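Local coordinates for protein aeromonas extracellular serine protease (Aeromonas sobria, PDB 3WQB) that cleaves peptide bonds after paired basic residues, one of them lysine, as a calcium-binding secreted serine protease and probable virulence factor acting on host plasma proteins, at residues 443-448 against 460-465; 473-478 against 545-550. The protein carries 1 engineered substitution. All coordinates share one frame; numbering follows the deposited sequence.

Interaction 1 (443-448 against 460-465); sequences INVTGS and TSSTTR
Ile443 faces Thr464 and Val445 faces Ser462 across two antiparallel segments, with CA atoms 7.3 Å apart in the first pair and 7.6 Å in the second, and no hydrogen bond links the two segments. What joins them is side-chain packing. Ile443 spreads its two branches over successive inward residues of 460-465. A chi2 of 91°, off the staggered positions, carries the CG1 arm to Thr464, where Ile443 CD1 rests 3.6 Å from Thr464 CB and 3.8 Å from Thr464 CG2, the two side chains crossing obliquely. The other branch points to the serine: Ile443 CG2 approaches Ser462 OG to 3.4 Å. The contact joins the two facing sheets of the P-domain's jelly roll, where strand 460-466 forms the edge of its sheet; strand 436-444 pairs with strand 583-595 in the other. Val445, just past the end of its strand, brings a second methyl to the same hydroxyl from a different direction, with Val445 CG2 3.8 Å from Ser462 OG. That hydroxyl, anti to its own backbone nitrogen (chi1 174°), has these two methyls against it but is hydrogen-bonded to the indole N-H of Trp588, so the buried polar atom has a partner. Thr464 OG1 is likewise hydrogen-bonded, to the side-chain oxygen of Gln441, two residues before Ile443 on the same strand.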
# COMPACT_ATOMS: atom_id res chain seq x y z
N ILE A 443 6.15 -8.59 25.08
CA ILE A 443 5.42 -8.66 26.33
C ILE A 443 4.47 -9.85 26.25
O ILE A 443 3.48 -9.80 25.52
CB ILE A 443 4.62 -7.36 26.62
CG1 ILE A 443 5.52 -6.12 26.53
CG2 ILE A 443 3.94 -7.43 27.98
CD1 ILE A 443 5.59 -5.48 25.15
N ASN A 444 4.79 -10.92 26.98
CA ASN A 444 3.88 -12.04 27.11
C ASN A 444 2.87 -11.74 28.21
O ASN A 444 3.25 -11.33 29.31
CB ASN A 444 4.63 -13.34 27.42
CG ASN A 444 5.55 -13.77 26.29
OD1 ASN A 444 5.12 -13.91 25.14
ND2 ASN A 444 6.81 -14.00 26.61
N VAL A 445 1.59 -11.96 27.92
CA VAL A 445 0.52 -11.57 28.83
C VAL A 445 -0.05 -12.84 29.46
O VAL A 445 -0.26 -13.84 28.78
CB VAL A 445 -0.57 -10.76 28.08
CG1 VAL A 445 -1.74 -10.42 28.99
CG2 VAL A 445 0.02 -9.48 27.51
N THR A 446 -0.27 -12.78 30.77
CA THR A 446 -0.70 -13.95 31.54
C THR A 446 -1.79 -13.60 32.54
O THR A 446 -1.99 -12.44 32.90
CB THR A 446 0.49 -14.58 32.32
OG1 THR A 446 1.05 -13.62 33.22
CG2 THR A 446 1.58 -15.10 31.37
N GLY A 447 -2.50 -14.63 33.00
CA GLY A 447 -3.50 -14.48 34.05
C GLY A 447 -4.74 -13.71 33.66
O GLY A 447 -5.06 -13.56 32.48
N SER A 448 -5.44 -13.19 34.68
CA SER A 448 -6.74 -12.55 34.51
C SER A 448 -6.73 -11.30 33.63
O SER A 448 -7.73 -10.99 32.98
CB SER A 448 -7.35 -12.21 35.88
OG SER A 448 -6.51 -11.31 36.58
N THR A 460 -8.74 -4.30 27.39
CA THR A 460 -7.70 -5.18 27.87
C THR A 460 -6.40 -4.45 27.55
O THR A 460 -6.16 -4.11 26.39
CB THR A 460 -7.78 -6.51 27.15
OG1 THR A 460 -9.09 -7.07 27.36
CG2 THR A 460 -6.72 -7.49 27.63
N SER A 461 -5.57 -4.22 28.55
CA SER A 461 -4.41 -3.35 28.40
C SER A 461 -3.13 -4.02 28.81
O SER A 461 -3.10 -4.82 29.74
CB SER A 461 -4.60 -2.07 29.23
OG SER A 461 -5.81 -1.40 28.88
N SER A 462 -2.06 -3.64 28.13
CA SER A 462 -0.72 -4.11 28.46
C SER A 462 0.28 -3.01 28.16
O SER A 462 0.20 -2.36 27.13
CB SER A 462 -0.42 -5.39 27.67
OG SER A 462 0.92 -5.82 27.84
N THR A 463 1.22 -2.82 29.08
CA THR A 463 2.16 -1.70 29.02
C THR A 463 3.61 -2.16 29.04
O THR A 463 3.94 -3.13 29.71
CB THR A 463 1.87 -0.75 30.20
OG1 THR A 463 0.53 -0.24 30.08
CG2 THR A 463 2.85 0.41 30.24
N THR A 464 4.46 -1.46 28.29
CA THR A 464 5.91 -1.67 28.33
C THR A 464 6.62 -0.32 28.37
O THR A 464 6.11 0.67 27.85
CB THR A 464 6.40 -2.52 27.12
OG1 THR A 464 7.76 -2.93 27.32
CG2 THR A 464 6.29 -1.76 25.81
N ARG A 465 7.79 -0.29 28.98
CA ARG A 465 8.59 0.92 29.02
C ARG A 465 9.70 0.89 27.98
O ARG A 465 10.42 -0.10 27.85
CB ARG A 465 9.21 1.13 30.41
CG ARG A 465 9.97 2.44 30.52
CD ARG A 465 10.38 2.76 31.94
NE ARG A 465 11.07 4.05 32.01
CZ ARG A 465 12.39 4.23 31.90
NH1 ARG A 465 13.21 3.20 31.73
NH2 ARG A 465 12.88 5.46 31.97

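Interaction 2 (473-478 against 545-550); sequences EAVQVM and GTWRLE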
# COMPACT_ATOMS: atom_id res chain seq x y z
N GLU A 473 9.89 8.21 14.75
CA GLU A 473 9.37 8.39 13.40
C GLU A 473 8.14 7.51 13.24
O GLU A 473 7.04 8.01 12.99
CB GLU A 473 10.44 8.10 12.34
CG GLU A 473 11.55 9.15 12.34
CD GLU A 473 12.84 8.69 11.69
OE1 GLU A 473 12.79 8.05 10.61
OE2 GLU A 473 13.91 8.98 12.25
N ALA A 474 8.31 6.20 13.43
CA ALA A 474 7.18 5.28 13.33
C ALA A 474 7.29 4.25 14.42
O ALA A 474 8.38 4.03 14.99
CB ALA A 474 7.14 4.61 11.96
N VAL A 475 6.16 3.63 14.75
CA VAL A 475 6.15 2.47 15.64
C VAL A 475 5.50 1.28 14.95
O VAL A 475 4.48 1.43 14.26
CB VAL A 475 5.47 2.75 17.02
CG1 VAL A 475 6.22 3.82 17.79
CG2 VAL A 475 4.02 3.14 16.86
N GLN A 476 6.09 0.11 15.15
CA GLN A 476 5.51 -1.15 14.73
C GLN A 476 5.10 -1.93 15.95
O GLN A 476 5.79 -1.90 16.99
CB GLN A 476 6.50 -1.97 13.91
CG GLN A 476 6.87 -1.35 12.58
CD GLN A 476 8.04 -2.05 11.93
OE1 GLN A 476 9.05 -2.30 12.59
NE2 GLN A 476 7.92 -2.35 10.64
N VAL A 477 3.99 -2.63 15.82
CA VAL A 477 3.47 -3.51 16.86
C VAL A 477 3.13 -4.85 16.23
O VAL A 477 2.58 -4.91 15.12
CB VAL A 477 2.21 -2.88 17.53
CG1 VAL A 477 1.43 -3.88 18.34
CG2 VAL A 477 2.60 -1.72 18.42
N MET A 478 3.48 -5.94 16.91
CA MET A 478 2.95 -7.26 16.55
C MET A 478 2.02 -7.69 17.66
O MET A 478 2.32 -7.44 18.83
CB MET A 478 4.06 -8.28 16.35
CG MET A 478 4.88 -8.02 15.10
SD MET A 478 6.10 -9.31 14.82
CE MET A 478 7.19 -9.10 16.22
N GLY A 545 9.54 6.26 28.03
CA GLY A 545 8.41 6.10 28.92
C GLY A 545 7.55 4.92 28.54
O GLY A 545 7.96 4.05 27.77
N THR A 546 6.34 4.90 29.09
CA THR A 546 5.47 3.76 28.93
C THR A 546 4.56 3.87 27.71
O THR A 546 3.97 4.93 27.45
CB THR A 546 4.61 3.51 30.18
OG1 THR A 546 3.99 4.73 30.61
CG2 THR A 546 5.46 2.97 31.34
N TRP A 547 4.48 2.78 26.97
CA TRP A 547 3.58 2.61 25.83
C TRP A 547 2.55 1.54 26.17
O TRP A 547 2.89 0.49 26.71
CB TRP A 547 4.38 2.16 24.62
CG TRP A 547 5.32 3.19 24.06
CD1 TRP A 547 6.54 3.54 24.55
CD2 TRP A 547 5.12 3.96 22.88
NE1 TRP A 547 7.11 4.51 23.76
CE2 TRP A 547 6.26 4.78 22.72
CE3 TRP A 547 4.08 4.04 21.94
CZ2 TRP A 547 6.38 5.68 21.65
CZ3 TRP A 547 4.19 4.94 20.89
CH2 TRP A 547 5.34 5.74 20.75
N ARG A 548 1.29 1.81 25.88
CA ARG A 548 0.22 0.90 26.25
C ARG A 548 -0.61 0.43 25.06
O ARG A 548 -1.08 1.24 24.26
CB ARG A 548 -0.70 1.56 27.30
CG ARG A 548 -1.86 0.70 27.77
CD ARG A 548 -2.64 1.36 28.88
NE ARG A 548 -3.46 2.49 28.43
CZ ARG A 548 -3.20 3.77 28.70
NH1 ARG A 548 -2.11 4.10 29.39
NH2 ARG A 548 -4.01 4.72 28.25
N LEU A 549 -0.75 -0.88 24.94
CA LEU A 549 -1.66 -1.47 23.96
C LEU A 549 -3.02 -1.70 24.60
O LEU A 549 -3.10 -2.19 25.73
CB LEU A 549 -1.11 -2.79 23.44
CG LEU A 549 -1.87 -3.41 22.26
CD1 LEU A 549 -1.54 -2.66 20.97
CD2 LEU A 549 -1.54 -4.88 22.14
N GLU A 550 -4.07 -1.35 23.87
CA GLU A 550 -5.43 -1.52 24.36
C GLU A 550 -6.21 -2.32 23.34
O GLU A 550 -6.17 -2.01 22.16
CB GLU A 550 -6.10 -0.16 24.58
CG GLU A 550 -5.53 0.63 25.74
CD GLU A 550 -6.29 1.91 26.04
OE1 GLU A 550 -7.20 2.30 25.27
OE2 GLU A 550 -5.97 2.54 27.06
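Glu550 OE2 is gripped by two nitrogens of Arg548, its neighbour two residues back on the same face of strand 545-553. Arg548 NE donates to Glu550 OE2 over 2.9 Å in a fairly straight salt bridge (159° at the hydrogen). The second bond, from Arg548 NH2 to Glu550 OE2, is longer at 3.2 Å and more bent. The guanidinium thus meets the carboxylate side-on and nearly in its own plane, on the anti side of the oxygen. Glu550 OE1 forms a further salt bridge with Arg500, so the carboxylate is held from both oxygens and would probably stay ionised. On the other face of the strand, Trp547 and Leu549 point toward Val475 and Val477, and the contact turns wholly apolar. Val475 CG1 sits obliquely against the far end of the benzo ring, 3.6 Å from Trp547 CH2 and 3.9 Å from Trp547 CZ3. With CG anti to its carbonyl carbon (chi1 -68°), the indole extends its six-membered ring toward the valine, and the N-H bonds to the carbonyl of Ala543. One step further along, Val477 CG1 and Leu549 CD1 meet more loosely, at 4.2 Å. The segments run in broadly the same direction, clearly inclined to each other, but share no backbone bonds: they belong to the two facing sheets of the P-domain sandwich. Phe538 packs edge-to-face with Trp547, Leu493 of strand 489-494 touches both valines, and Leu590 and Trp588 of strand 583-595 lie against Trp547 and Leu549 respectively.

How the interactions relate
Both interactions bridge the same pair of facing sheets in the P-domain, their centres about 13 Å apart. Interaction 2 lies in the buried interior, where all four touching residues are apolar. Interaction 1 is nearer the margin, partly exposed, and mixes aliphatic branches with serine and threonine hydroxyls. Segments 460-465 and 545-550 are antiparallel neighbours in one sheet, joined by probable hydrogen bonds from Trp547 N to Thr464 O and from Leu549 N to Ser462 O, while 443-448 and 473-478 lie on strands 436-444 and 471-482, which both pair with strand 583-595 in the other. Trp588 of that strand takes part in the surroundings of both.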